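EvdO2 (Micromonospora carbonacea, PDB 4XAB) probably catalyses an oxidative cyclization in orthosomycin antibiotic biosynthesis, as a metal-dependent oxygenase built on a double-stranded beta-helix. Local coordinates at residues 21-26 and 162-167; 115-120 and 225-230; 144-149 and 204-209; 157-162 and 198-203. All blocks are in the same frame, centred on the assembly; numbering follows the deposited sequence.

Contact 1 of 4, residues 21-26 and 162-167; sequences RGFAIL and YLPGGH
With CG of Phe23 set between its backbone N and carbonyl carbon (chi1 67°), the benzyl group leaves the strand toward Tyr162, whose own CG sits beside its backbone N and brings the phenol ring under it. The two ring planes differ by only 13°, but with centroids 4.6 Å apart they are slid so far that they barely overlap. Over the centre of the Tyr162 ring stands CB of Phe23, 3.7 Å from that centroid, and CB of Tyr162 in turn lies 4.0 Å from the Phe23 centroid. The slide thus puts each CB over the other ring, and reciprocal CH-pi contacts accompany the offset ring pair. Pro164 closes the edge of the Phe23 ring, its CG 4.0 Å from CE2. Arg21 bends at chi3 and lays one face of its guanidinium over CZ of Phe23, with NH2 beside CG of Pro164.

Gly22, the first residue after helix 12-21, with positive phi, presses its bare CA over the face of the His167 ring, 3.4 Å from the centroid. A hydrogen bond from NE2 to Arg19 O helps fix the rotation of the imidazole. The type II turn from Leu163 to Gly166 offers Gly165 N to Arg21 O, at 2.8 Å and a nearly straight 177°, from above the carbonyl plane.

One backbone bond thus fixes the loop against the helix end, while CH-pi and aromatic packing probably help hold the ring of Tyr162, whose side chain is about 8 Å from the nickel and whose OH bonds His209 ND1.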
loop_
_atom_site.group_PDB
_atom_site.type_symbol
_atom_site.label_atom_id
_atom_site.label_comp_id
_atom_site.label_asym_id
_atom_site.label_seq_id
_atom_site.Cartn_x
_atom_site.Cartn_y
_atom_site.Cartn_z
ATOM N N ARG A 21 6.208 14.587 -7.679
ATOM C CA ARG A 21 6.276 14.344 -6.246
ATOM C C ARG A 21 6.446 12.878 -5.871
ATOM O O ARG A 21 6.923 12.577 -4.787
ATOM C CB ARG A 21 5.016 14.896 -5.568
ATOM C CG ARG A 21 4.715 16.341 -5.913
ATOM C CD ARG A 21 3.707 16.919 -4.933
ATOM N NE ARG A 21 4.382 17.493 -3.776
ATOM C CZ ARG A 21 3.772 17.843 -2.647
ATOM N NH1 ARG A 21 2.465 17.653 -2.519
ATOM N NH2 ARG A 21 4.472 18.370 -1.648
ATOM N N GLY A 22 6.054 11.974 -6.762
ATOM C CA GLY A 22 6.167 10.549 -6.504
ATOM C C GLY A 22 4.942 9.913 -5.874
ATOM O O GLY A 22 4.943 8.711 -5.565
ATOM N N PHE A 23 3.922 10.731 -5.637
ATOM C CA PHE A 23 2.650 10.255 -5.118
ATOM C C PHE A 23 1.521 11.149 -5.602
ATOM O O PHE A 23 1.745 12.274 -6.060
ATOM C CB PHE A 23 2.658 10.220 -3.590
ATOM C CG PHE A 23 2.727 11.575 -2.970
ATOM C CD1 PHE A 23 1.569 12.228 -2.554
ATOM C CD2 PHE A 23 3.946 12.208 -2.807
ATOM C CE1 PHE A 23 1.644 13.481 -1.996
ATOM C CE2 PHE A 23 4.030 13.457 -2.256
ATOM C CZ PHE A 23 2.877 14.103 -1.848
ATOM N N ALA A 24 0.299 10.654 -5.470
ATOM C CA ALA A 24 -0.860 11.475 -5.841
ATOM C C ALA A 24 -2.067 11.027 -5.077
ATOM O O ALA A 24 -2.207 9.842 -4.770
ATOM C CB ALA A 24 -1.121 11.387 -7.323
ATOM N N ILE A 25 -2.938 11.982 -4.780
ATOM C CA ILE A 25 -4.201 11.706 -4.129
ATOM C C ILE A 25 -5.323 11.691 -5.148
ATOM O O ILE A 25 -5.448 12.618 -5.949
ATOM C CB ILE A 25 -4.531 12.764 -3.062
ATOM C CG1 ILE A 25 -3.557 12.654 -1.892
ATOM C CG2 ILE A 25 -5.979 12.603 -2.596
ATOM C CD1 ILE A 25 -3.842 13.666 -0.785
ATOM N N LEU A 26 -6.122 10.633 -5.113
ATOM C CA LEU A 26 -7.320 10.543 -5.937
ATOM C C LEU A 26 -8.521 10.515 -5.006
ATOM O O LEU A 26 -8.735 9.523 -4.316
ATOM C CB LEU A 26 -7.278 9.297 -6.795
ATOM C CG LEU A 26 -5.983 9.041 -7.558
ATOM C CD1 LEU A 26 -6.053 7.708 -8.278
ATOM C CD2 LEU A 26 -5.743 10.176 -8.525
ATOM N N TYR A 162 4.226 10.796 2.885
ATOM C CA TYR A 162 5.267 10.626 1.871
ATOM C C TYR A 162 6.411 11.618 1.978
ATOM O O TYR A 162 6.249 12.707 2.517
ATOM C CB TYR A 162 4.665 10.769 0.474
ATOM C CG TYR A 162 3.654 9.726 0.134
ATOM C CD1 TYR A 162 2.301 10.027 0.120
ATOM C CD2 TYR A 162 4.045 8.446 -0.195
ATOM C CE1 TYR A 162 1.372 9.080 -0.221
ATOM C CE2 TYR A 162 3.133 7.491 -0.515
ATOM C CZ TYR A 162 1.786 7.807 -0.526
ATOM O OH TYR A 162 0.866 6.843 -0.867
ATOM N N LEU A 163 7.568 11.242 1.426
ATOM C CA LEU A 163 8.650 12.198 1.206
ATOM C C LEU A 163 8.612 12.658 -0.243
ATOM O O LEU A 163 9.052 11.926 -1.127
ATOM C CB LEU A 163 10.020 11.576 1.513
ATOM C CG LEU A 163 11.152 12.594 1.359
ATOM C CD1 LEU A 163 11.133 13.557 2.525
ATOM C CD2 LEU A 163 12.518 11.914 1.237
ATOM N N PRO A 164 8.073 13.864 -0.498
ATOM C CA PRO A 164 7.935 14.333 -1.881
ATOM C C PRO A 164 9.266 14.359 -2.613
ATOM O O PRO A 164 10.249 14.880 -2.078
ATOM C CB PRO A 164 7.383 15.755 -1.725
ATOM C CG PRO A 164 6.719 15.767 -0.374
ATOM C CD PRO A 164 7.572 14.856 0.477
ATOM N N GLY A 165 9.282 13.800 -3.819
ATOM C CA GLY A 165 10.462 13.849 -4.651
ATOM C C GLY A 165 11.431 12.727 -4.357
ATOM O O GLY A 165 12.417 12.553 -5.073
ATOM N N GLY A 166 11.143 11.943 -3.318
ATOM C CA GLY A 166 12.076 10.914 -2.876
ATOM C C GLY A 166 12.277 9.783 -3.865
ATOM O O GLY A 166 13.243 9.019 -3.764
ATOM N N HIS A 167 11.356 9.650 -4.809
ATOM C CA HIS A 167 11.478 8.611 -5.826
ATOM C C HIS A 167 12.594 8.913 -6.830
ATOM O O HIS A 167 12.945 8.041 -7.622
ATOM C CB HIS A 167 10.149 8.410 -6.566
ATOM C CG HIS A 167 9.675 9.623 -7.303
ATOM N ND1 HIS A 167 9.709 10.887 -6.757
ATOM C CD2 HIS A 167 9.180 9.767 -8.556
ATOM C CE1 HIS A 167 9.237 11.758 -7.636
ATOM N NE2 HIS A 167 8.900 11.100 -8.728
#

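Contact 2 of 4, residues 115-120 and 225-230; sequences AILKPP and PRRAYV
Leu117 and Arg227 face each other as a non-hydrogen-bonded antiparallel pair, side chains lying alongside and pointing the same way. Because CG of Leu117 is anti to the backbone N (chi1 -176°), its two methyls divide between neighbours: CD1 rests 3.9 Å from CG of Arg227 and CD2 4.1 Å from CB of Pro225. Arg227 gives this contact only its aliphatic stem; a bend at chi3 (-70°) carries the guanidinium off to a salt bridge with Asp151. Tyr42 of helix 32-45 packs on this same face, against Ala115, Arg227 and Tyr229.

On the other face, Ile116 stretches CD1 to within 4.0 Å of CG2 of Val230. Lys118 and Arg226 meet only near the backbone, CB to CB 4.3 Å, and then part: the lysine kinks at chi3 and chi4, and the arginine goes to Glu152 O. Pro120 and Pro225 close the end, CG to CD 4.0 Å.

Ile116 with Ala228 and Lys118 with Arg226 each make two backbone bonds, the shortest Lys118 N to Arg226 O at 2.8 Å. With axes 4.7 Å apart and at 168°, these are neighbouring strands in the larger sheet of a double-stranded beta-helix, the cupin-type barrel of phytanoyl-CoA dioxygenase relatives, and the Ile116 face is the one turned toward the nickel.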
loop_
_atom_site.group_PDB
_atom_site.type_symbol
_atom_site.label_atom_id
_atom_site.label_comp_id
_atom_site.label_asym_id
_atom_site.label_seq_id
_atom_site.Cartn_x
_atom_site.Cartn_y
_atom_site.Cartn_z
ATOM N N ALA A 115 -4.479 -6.834 0.843
ATOM C CA ALA A 115 -5.489 -6.344 1.774
ATOM C C ALA A 115 -4.868 -6.076 3.129
ATOM O O ALA A 115 -4.063 -6.869 3.628
ATOM C CB ALA A 115 -6.629 -7.332 1.898
ATOM N N ILE A 116 -5.256 -4.952 3.718
ATOM C CA ILE A 116 -4.733 -4.522 5.001
ATOM C C ILE A 116 -5.876 -4.094 5.895
ATOM O O ILE A 116 -6.772 -3.373 5.458
ATOM C CB ILE A 116 -3.752 -3.338 4.854
ATOM C CG1 ILE A 116 -2.565 -3.720 3.976
ATOM C CG2 ILE A 116 -3.289 -2.841 6.233
ATOM C CD1 ILE A 116 -1.804 -2.513 3.472
ATOM N N LEU A 117 -5.857 -4.557 7.143
ATOM C CA LEU A 117 -6.757 -4.019 8.154
ATOM C C LEU A 117 -5.933 -3.582 9.364
ATOM O O LEU A 117 -5.207 -4.387 9.939
ATOM C CB LEU A 117 -7.815 -5.061 8.546
ATOM C CG LEU A 117 -8.913 -4.652 9.531
ATOM C CD1 LEU A 117 -10.150 -5.492 9.296
ATOM C CD2 LEU A 117 -8.452 -4.797 10.978
ATOM N N LYS A 118 -6.030 -2.300 9.717
ATOM C CA LYS A 118 -5.426 -1.772 10.938
ATOM C C LYS A 118 -6.456 -1.799 12.042
ATOM O O LYS A 118 -7.405 -1.015 12.011
ATOM C CB LYS A 118 -4.932 -0.335 10.762
ATOM C CG LYS A 118 -3.805 -0.156 9.794
ATOM C CD LYS A 118 -3.319 1.285 9.828
ATOM C CE LYS A 118 -2.727 1.654 11.175
ATOM N NZ LYS A 118 -1.332 1.152 11.306
ATOM N N PRO A 119 -6.269 -2.691 13.025
ATOM C CA PRO A 119 -7.204 -2.847 14.141
ATOM C C PRO A 119 -7.361 -1.549 14.916
ATOM O O PRO A 119 -6.466 -0.707 14.864
ATOM C CB PRO A 119 -6.545 -3.924 15.014
ATOM C CG PRO A 119 -5.552 -4.587 14.140
ATOM C CD PRO A 119 -5.105 -3.583 13.143
ATOM N N PRO A 120 -8.485 -1.385 15.629
ATOM C CA PRO A 120 -8.618 -0.253 16.548
ATOM C C PRO A 120 -7.466 -0.235 17.542
ATOM O O PRO A 120 -7.053 -1.298 18.010
ATOM C CB PRO A 120 -9.949 -0.520 17.269
ATOM C CG PRO A 120 -10.675 -1.502 16.413
ATOM C CD PRO A 120 -9.622 -2.319 15.726
ATOM N N PRO A 225 -11.610 0.077 13.089
ATOM C CA PRO A 225 -10.630 -0.509 12.166
ATOM C C PRO A 225 -10.509 0.352 10.923
ATOM O O PRO A 225 -11.461 1.041 10.560
ATOM C CB PRO A 225 -11.220 -1.887 11.828
ATOM C CG PRO A 225 -12.410 -2.061 12.749
ATOM C CD PRO A 225 -12.862 -0.693 13.119
ATOM N N ARG A 226 -9.342 0.329 10.289
ATOM C CA ARG A 226 -9.116 1.085 9.076
ATOM C C ARG A 226 -8.597 0.144 8.012
ATOM O O ARG A 226 -7.546 -0.474 8.189
ATOM C CB ARG A 226 -8.127 2.216 9.322
ATOM C CG ARG A 226 -8.495 3.052 10.525
ATOM C CD ARG A 226 -9.657 3.974 10.199
ATOM N NE ARG A 226 -10.199 4.544 11.419
ATOM C CZ ARG A 226 -10.961 5.628 11.459
ATOM N NH1 ARG A 226 -11.262 6.264 10.336
ATOM N NH2 ARG A 226 -11.414 6.073 12.620
ATOM N N ARG A 227 -9.348 0.027 6.924
ATOM C CA ARG A 227 -9.075 -0.970 5.890
ATOM C C ARG A 227 -8.621 -0.342 4.586
ATOM O O ARG A 227 -9.126 0.696 4.171
ATOM C CB ARG A 227 -10.325 -1.820 5.650
ATOM C CG ARG A 227 -10.799 -2.541 6.907
ATOM C CD ARG A 227 -12.279 -2.890 6.841
ATOM N NE ARG A 227 -13.150 -1.717 6.920
ATOM C CZ ARG A 227 -14.481 -1.788 6.946
ATOM N NH1 ARG A 227 -15.080 -2.972 6.893
ATOM N NH2 ARG A 227 -15.214 -0.681 7.021
ATOM N N ALA A 228 -7.656 -0.979 3.933
ATOM C CA ALA A 228 -7.191 -0.508 2.638
ATOM C C ALA A 228 -7.088 -1.690 1.703
ATOM O O ALA A 228 -6.781 -2.805 2.129
ATOM C CB ALA A 228 -5.839 0.203 2.763
ATOM N N TYR A 229 -7.371 -1.450 0.429
ATOM C CA TYR A 229 -7.194 -2.453 -0.603
ATOM C C TYR A 229 -6.154 -1.901 -1.558
ATOM O O TYR A 229 -6.332 -0.822 -2.127
ATOM C CB TYR A 229 -8.503 -2.754 -1.324
ATOM C CG TYR A 229 -8.377 -3.707 -2.490
ATOM C CD1 TYR A 229 -7.939 -5.013 -2.302
ATOM C CD2 TYR A 229 -8.722 -3.313 -3.776
ATOM C CE1 TYR A 229 -7.835 -5.891 -3.361
ATOM C CE2 TYR A 229 -8.624 -4.190 -4.844
ATOM C CZ TYR A 229 -8.183 -5.474 -4.630
ATOM O OH TYR A 229 -8.077 -6.356 -5.681
ATOM N N VAL A 230 -5.050 -2.620 -1.697
ATOM C CA VAL A 230 -3.916 -2.107 -2.442
ATOM C C VAL A 230 -3.764 -2.894 -3.731
ATOM O O VAL A 230 -3.762 -4.124 -3.718
ATOM C CB VAL A 230 -2.600 -2.197 -1.624
ATOM C CG1 VAL A 230 -1.460 -1.584 -2.408
ATOM C CG2 VAL A 230 -2.751 -1.489 -0.277
#

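Contact 3 of 4, residues 144-149 and 204-209; sequences LSIWTT and GGAVVH
His209 O is gripped twice, by Ser145 N at 3.0 Å and by a water that donates to it, also at 3.0 Å. That water lies 2.8 Å from OG of Ser145 as well, so the hydroxyl is linked to the same carbonyl through the water. CB of Ser145 stands over a face of the His209 ring, toward its rim and 4.2 Å from the centroid. ND1 of this imidazole bonds Tyr162 OH and NE2 bonds OD2 of the nickel ligand Asp131, which makes His209 a second-shell residue here.

Further along, Trp147 and Val207 form a hydrogen-bonded antiparallel pair, Trp147 N to Val207 O 2.8 Å, and the valine lays CG2 against CB of Trp147 at 3.6 Å. On the reverse face Ile146 lies against Val208 and Ala206: with CG1 beside the backbone N (chi1 -60°) it meets CG2 of Val208 at 3.9 Å, and its CG2 reaches CB of Ala206 at 4.1 Å. With only an alanine in its place, the contacts to Val208, Ala206 and Cys94 would be lost, which would probably open a gap between sheet and helix.

Strand 139-149 pairs antiparallel with both 206-210 and 226-234. Helix 89-102 covers the Ile146 face through Cys94 and packs Ala98, Phe101 and Leu102 on Leu144, whereas Trp147 and Val207 turn to Leu160 of strand 160-162.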
loop_
_atom_site.group_PDB
_atom_site.type_symbol
_atom_site.label_atom_id
_atom_site.label_comp_id
_atom_site.label_asym_id
_atom_site.label_seq_id
_atom_site.Cartn_x
_atom_site.Cartn_y
_atom_site.Cartn_z
ATOM N N LEU A 144 4.002 0.987 -9.477
ATOM C CA LEU A 144 3.379 1.812 -8.461
ATOM C C LEU A 144 2.347 1.003 -7.698
ATOM O O LEU A 144 2.018 -0.141 -8.059
ATOM C CB LEU A 144 2.746 3.059 -9.099
ATOM C CG LEU A 144 1.771 2.905 -10.281
ATOM C CD1 LEU A 144 0.431 2.307 -9.860
ATOM C CD2 LEU A 144 1.521 4.257 -10.946
ATOM N N SER A 145 1.848 1.613 -6.637
ATOM C CA SER A 145 0.797 1.046 -5.801
ATOM C C SER A 145 -0.373 2.016 -5.728
ATOM O O SER A 145 -0.164 3.213 -5.621
ATOM C CB SER A 145 1.300 0.781 -4.384
ATOM O OG SER A 145 2.304 -0.218 -4.398
ATOM N N ILE A 146 -1.584 1.471 -5.763
ATOM C CA ILE A 146 -2.819 2.241 -5.592
ATOM C C ILE A 146 -3.517 1.711 -4.345
ATOM O O ILE A 146 -4.016 0.576 -4.318
ATOM C CB ILE A 146 -3.734 2.136 -6.838
ATOM C CG1 ILE A 146 -3.012 2.669 -8.070
ATOM C CG2 ILE A 146 -4.993 2.949 -6.641
ATOM C CD1 ILE A 146 -3.762 2.436 -9.396
ATOM N N TRP A 147 -3.486 2.541 -3.305
ATOM C CA TRP A 147 -3.959 2.253 -1.959
ATOM C C TRP A 147 -5.357 2.842 -1.820
ATOM O O TRP A 147 -5.479 4.043 -1.628
ATOM C CB TRP A 147 -2.976 2.889 -0.959
ATOM C CG TRP A 147 -3.049 2.574 0.527
ATOM C CD1 TRP A 147 -2.368 1.587 1.198
ATOM C CD2 TRP A 147 -3.741 3.333 1.537
ATOM N NE1 TRP A 147 -2.640 1.657 2.549
ATOM C CE2 TRP A 147 -3.475 2.718 2.782
ATOM C CE3 TRP A 147 -4.572 4.457 1.505
ATOM C CZ2 TRP A 147 -4.017 3.190 3.987
ATOM C CZ3 TRP A 147 -5.111 4.927 2.711
ATOM C CH2 TRP A 147 -4.828 4.292 3.927
ATOM N N THR A 148 -6.394 2.016 -1.957
ATOM C CA THR A 148 -7.778 2.508 -1.877
ATOM C C THR A 148 -8.291 2.268 -0.472
ATOM O O THR A 148 -8.255 1.134 0.012
ATOM C CB THR A 148 -8.715 1.794 -2.874
ATOM O OG1 THR A 148 -8.262 2.009 -4.216
ATOM C CG2 THR A 148 -10.167 2.289 -2.722
ATOM N N THR A 149 -8.769 3.312 0.194
ATOM C CA THR A 149 -9.222 3.122 1.567
ATOM C C THR A 149 -10.714 2.814 1.584
ATOM O O THR A 149 -11.473 3.322 0.758
ATOM C CB THR A 149 -8.909 4.351 2.443
ATOM O OG1 THR A 149 -9.243 4.071 3.803
ATOM C CG2 THR A 149 -9.674 5.602 1.962
ATOM N N GLY A 204 -13.212 5.394 -0.176
ATOM C CA GLY A 204 -13.201 5.292 -1.625
ATOM C C GLY A 204 -12.123 6.124 -2.288
ATOM O O GLY A 204 -11.922 6.016 -3.498
ATOM N N GLY A 205 -11.442 6.957 -1.502
ATOM C CA GLY A 205 -10.291 7.704 -1.988
ATOM C C GLY A 205 -9.085 6.791 -2.080
ATOM O O GLY A 205 -9.094 5.696 -1.531
ATOM N N ALA A 206 -8.056 7.236 -2.787
ATOM C CA ALA A 206 -6.828 6.444 -2.877
ATOM C C ALA A 206 -5.621 7.330 -2.924
ATOM O O ALA A 206 -5.690 8.488 -3.333
ATOM C CB ALA A 206 -6.835 5.531 -4.109
ATOM N N VAL A 207 -4.489 6.765 -2.514
ATOM C CA VAL A 207 -3.220 7.384 -2.789
ATOM C C VAL A 207 -2.466 6.435 -3.704
ATOM O O VAL A 207 -2.625 5.200 -3.638
ATOM C CB VAL A 207 -2.404 7.683 -1.508
ATOM C CG1 VAL A 207 -3.038 8.833 -0.741
ATOM C CG2 VAL A 207 -2.320 6.458 -0.638
ATOM N N VAL A 208 -1.709 7.040 -4.596
ATOM C CA VAL A 208 -0.892 6.302 -5.564
ATOM C C VAL A 208 0.571 6.664 -5.340
ATOM O O VAL A 208 0.888 7.840 -5.261
ATOM C CB VAL A 208 -1.300 6.665 -6.999
ATOM C CG1 VAL A 208 -0.524 5.823 -8.012
ATOM C CG2 VAL A 208 -2.822 6.497 -7.176
ATOM N N HIS A 209 1.476 5.687 -5.239
ATOM C CA HIS A 209 2.887 6.058 -5.122
ATOM C C HIS A 209 3.817 5.124 -5.863
ATOM O O HIS A 209 3.577 3.918 -5.980
ATOM C CB HIS A 209 3.353 6.148 -3.652
ATOM C CG HIS A 209 3.201 4.880 -2.868
ATOM N ND1 HIS A 209 2.094 4.619 -2.087
ATOM C CD2 HIS A 209 4.032 3.819 -2.711
ATOM C CE1 HIS A 209 2.238 3.441 -1.507
ATOM N NE2 HIS A 209 3.407 2.940 -1.860
HETATM O O HOH W 1 4.548 1.374 -4.652
#

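Contact 4 of 4, residues 157-162 and 198-203; sequences SGCLHY and ACPLAP
Ala198 sets its CB over one face of the His161 ring, 3.9 Å from the centroid and displaced toward the ND1-CE1 side. The two residues form a non-hydrogen-bonded antiparallel pair in a three-stranded sheet, with strand 160-162 between 197-198 and 215-217, consistent with the smaller sheet of the double-stranded beta-helix. The imidazole takes this place because CG lies beside the backbone N (chi1 -55°), and it also meets Tyr216 of the other flanking strand edge-to-face. A serine in place of His161 would probably uncover the Ala198 methyl and deprive Tyr216 of this edge-to-face partner.

Cys199 approaches Tyr162 quite differently. Its SG lies in the plane of the phenol ring, 89° off the normal, and touches the edge at CD1, 3.7 Å away; this is a sulfur-aromatic contact at the rim. Cys159 turns its own thiol between its backbone N and carbonyl carbon, which brings SG alongside Pro200, 4.2 Å from CG. Leu160 contributes mainly backbone, since its side chain, about 7 Å from the nickel, leads away to Trp147 and Val207.

The polar part is small. Cys199 N donates to Leu160 O at 3.0 Å, and in place of a second direct bond in this same pair a water bridges: it accepts from Leu160 N at 2.9 Å and donates to Cys199 O at 2.8 Å.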
loop_
_atom_site.group_PDB
_atom_site.type_symbol
_atom_site.label_atom_id
_atom_site.label_comp_id
_atom_site.label_asym_id
_atom_site.label_seq_id
_atom_site.Cartn_x
_atom_site.Cartn_y
_atom_site.Cartn_z
ATOM N N SER A 157 -5.606 7.949 12.329
ATOM C CA SER A 157 -6.087 6.592 12.082
ATOM C C SER A 157 -5.056 5.779 11.303
ATOM O O SER A 157 -5.256 4.595 11.041
ATOM C CB SER A 157 -7.425 6.623 11.336
ATOM O OG SER A 157 -7.218 6.897 9.961
ATOM N N GLY A 158 -3.957 6.426 10.932
ATOM C CA GLY A 158 -2.878 5.753 10.230
ATOM C C GLY A 158 -2.833 5.928 8.721
ATOM O O GLY A 158 -2.486 4.998 7.997
ATOM N N CYS A 159 -3.168 7.121 8.230
ATOM C CA CYS A 159 -3.033 7.391 6.801
ATOM C C CYS A 159 -1.551 7.412 6.425
ATOM O O CYS A 159 -0.683 7.422 7.294
ATOM C CB CYS A 159 -3.707 8.714 6.423
ATOM S SG CYS A 159 -2.818 10.181 6.945
ATOM N N LEU A 160 -1.265 7.393 5.127
ATOM C CA LEU A 160 0.109 7.408 4.639
ATOM C C LEU A 160 0.681 8.817 4.626
ATOM O O LEU A 160 -0.038 9.796 4.430
ATOM C CB LEU A 160 0.185 6.818 3.221
ATOM C CG LEU A 160 -0.252 5.351 3.139
ATOM C CD1 LEU A 160 -0.020 4.758 1.759
ATOM C CD2 LEU A 160 0.467 4.542 4.186
ATOM N N HIS A 161 1.988 8.884 4.823
ATOM C CA HIS A 161 2.775 10.095 4.699
ATOM C C HIS A 161 3.867 9.805 3.687
ATOM O O HIS A 161 4.407 8.701 3.675
ATOM C CB HIS A 161 3.428 10.493 6.026
ATOM C CG HIS A 161 2.471 10.640 7.170
ATOM N ND1 HIS A 161 2.430 11.769 7.961
ATOM C CD2 HIS A 161 1.576 9.775 7.706
ATOM C CE1 HIS A 161 1.526 11.607 8.912
ATOM N NE2 HIS A 161 0.990 10.407 8.778
ATOM N N TYR A 162 4.226 10.796 2.885
ATOM C CA TYR A 162 5.267 10.626 1.871
ATOM C C TYR A 162 6.411 11.618 1.978
ATOM O O TYR A 162 6.249 12.707 2.517
ATOM C CB TYR A 162 4.665 10.769 0.474
ATOM C CG TYR A 162 3.654 9.726 0.134
ATOM C CD1 TYR A 162 2.301 10.027 0.120
ATOM C CD2 TYR A 162 4.045 8.446 -0.195
ATOM C CE1 TYR A 162 1.372 9.080 -0.221
ATOM C CE2 TYR A 162 3.133 7.491 -0.515
ATOM C CZ TYR A 162 1.786 7.807 -0.526
ATOM O OH TYR A 162 0.866 6.843 -0.867
ATOM N N ALA A 198 1.337 14.476 4.632
ATOM C CA ALA A 198 0.331 13.456 4.932
ATOM C C ALA A 198 -0.786 13.479 3.912
ATOM O O ALA A 198 -1.109 14.536 3.379
ATOM C CB ALA A 198 -0.248 13.652 6.348
ATOM N N CYS A 199 -1.390 12.316 3.684
ATOM C CA CYS A 199 -2.443 12.164 2.688
ATOM C C CYS A 199 -3.721 11.570 3.265
ATOM O O CYS A 199 -4.046 10.405 3.006
ATOM C CB CYS A 199 -1.942 11.293 1.532
ATOM S SG CYS A 199 -0.702 12.150 0.553
ATOM N N PRO A 200 -4.468 12.374 4.038
ATOM C CA PRO A 200 -5.760 11.864 4.500
ATOM C C PRO A 200 -6.718 11.644 3.329
ATOM O O PRO A 200 -6.573 12.280 2.280
ATOM C CB PRO A 200 -6.254 12.967 5.435
ATOM C CG PRO A 200 -4.999 13.650 5.905
ATOM C CD PRO A 200 -4.138 13.665 4.665
ATOM N N LEU A 201 -7.661 10.725 3.515
ATOM C CA LEU A 201 -8.603 10.324 2.478
ATOM C C LEU A 201 -9.973 10.099 3.064
ATOM O O LEU A 201 -10.107 9.740 4.233
ATOM C CB LEU A 201 -8.163 9.034 1.796
ATOM C CG LEU A 201 -6.828 9.085 1.055
ATOM C CD1 LEU A 201 -6.464 7.690 0.607
ATOM C CD2 LEU A 201 -6.875 10.043 -0.150
ATOM N N ALA A 202 -10.986 10.291 2.230
ATOM C CA ALA A 202 -12.338 9.870 2.562
ATOM C C ALA A 202 -12.522 8.451 2.020
ATOM O O ALA A 202 -11.711 7.998 1.199
ATOM C CB ALA A 202 -13.350 10.833 1.955
ATOM N N PRO A 203 -13.565 7.736 2.476
ATOM C CA PRO A 203 -13.792 6.380 1.967
ATOM C C PRO A 203 -13.909 6.343 0.445
ATOM O O PRO A 203 -14.582 7.183 -0.150
ATOM C CB PRO A 203 -15.117 5.975 2.619
ATOM C CG PRO A 203 -15.223 6.824 3.824
ATOM C CD PRO A 203 -14.582 8.124 3.474
HETATM O O HOH W 2 -3.333 7.735 3.106
#

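How the contacts relate
Contact 3 is the buried one, its centre about 7 Å from that of the chain, while contacts 1, 2 and 4 are partly buried. Contacts 2 and 3 are regular antiparallel pairings in one sheet and join directly, Tyr229 N bonding Thr148 O; contact 1 reaches the same sheet through strand 23-26. Contact 4 lies at the edge of the smaller sheet and in the loops beside it, and shares Tyr162 with contact 1. Chemistry follows place: backbone bonds dominate contacts 2 and 3, whereas contacts 1 and 4 have one direct bond each, contact 1 relying on ring faces and CH-pi packing, contact 4 on a CH-pi contact and a thiol at a ring edge. Ile25 with Leu201 links contacts 1 and 4.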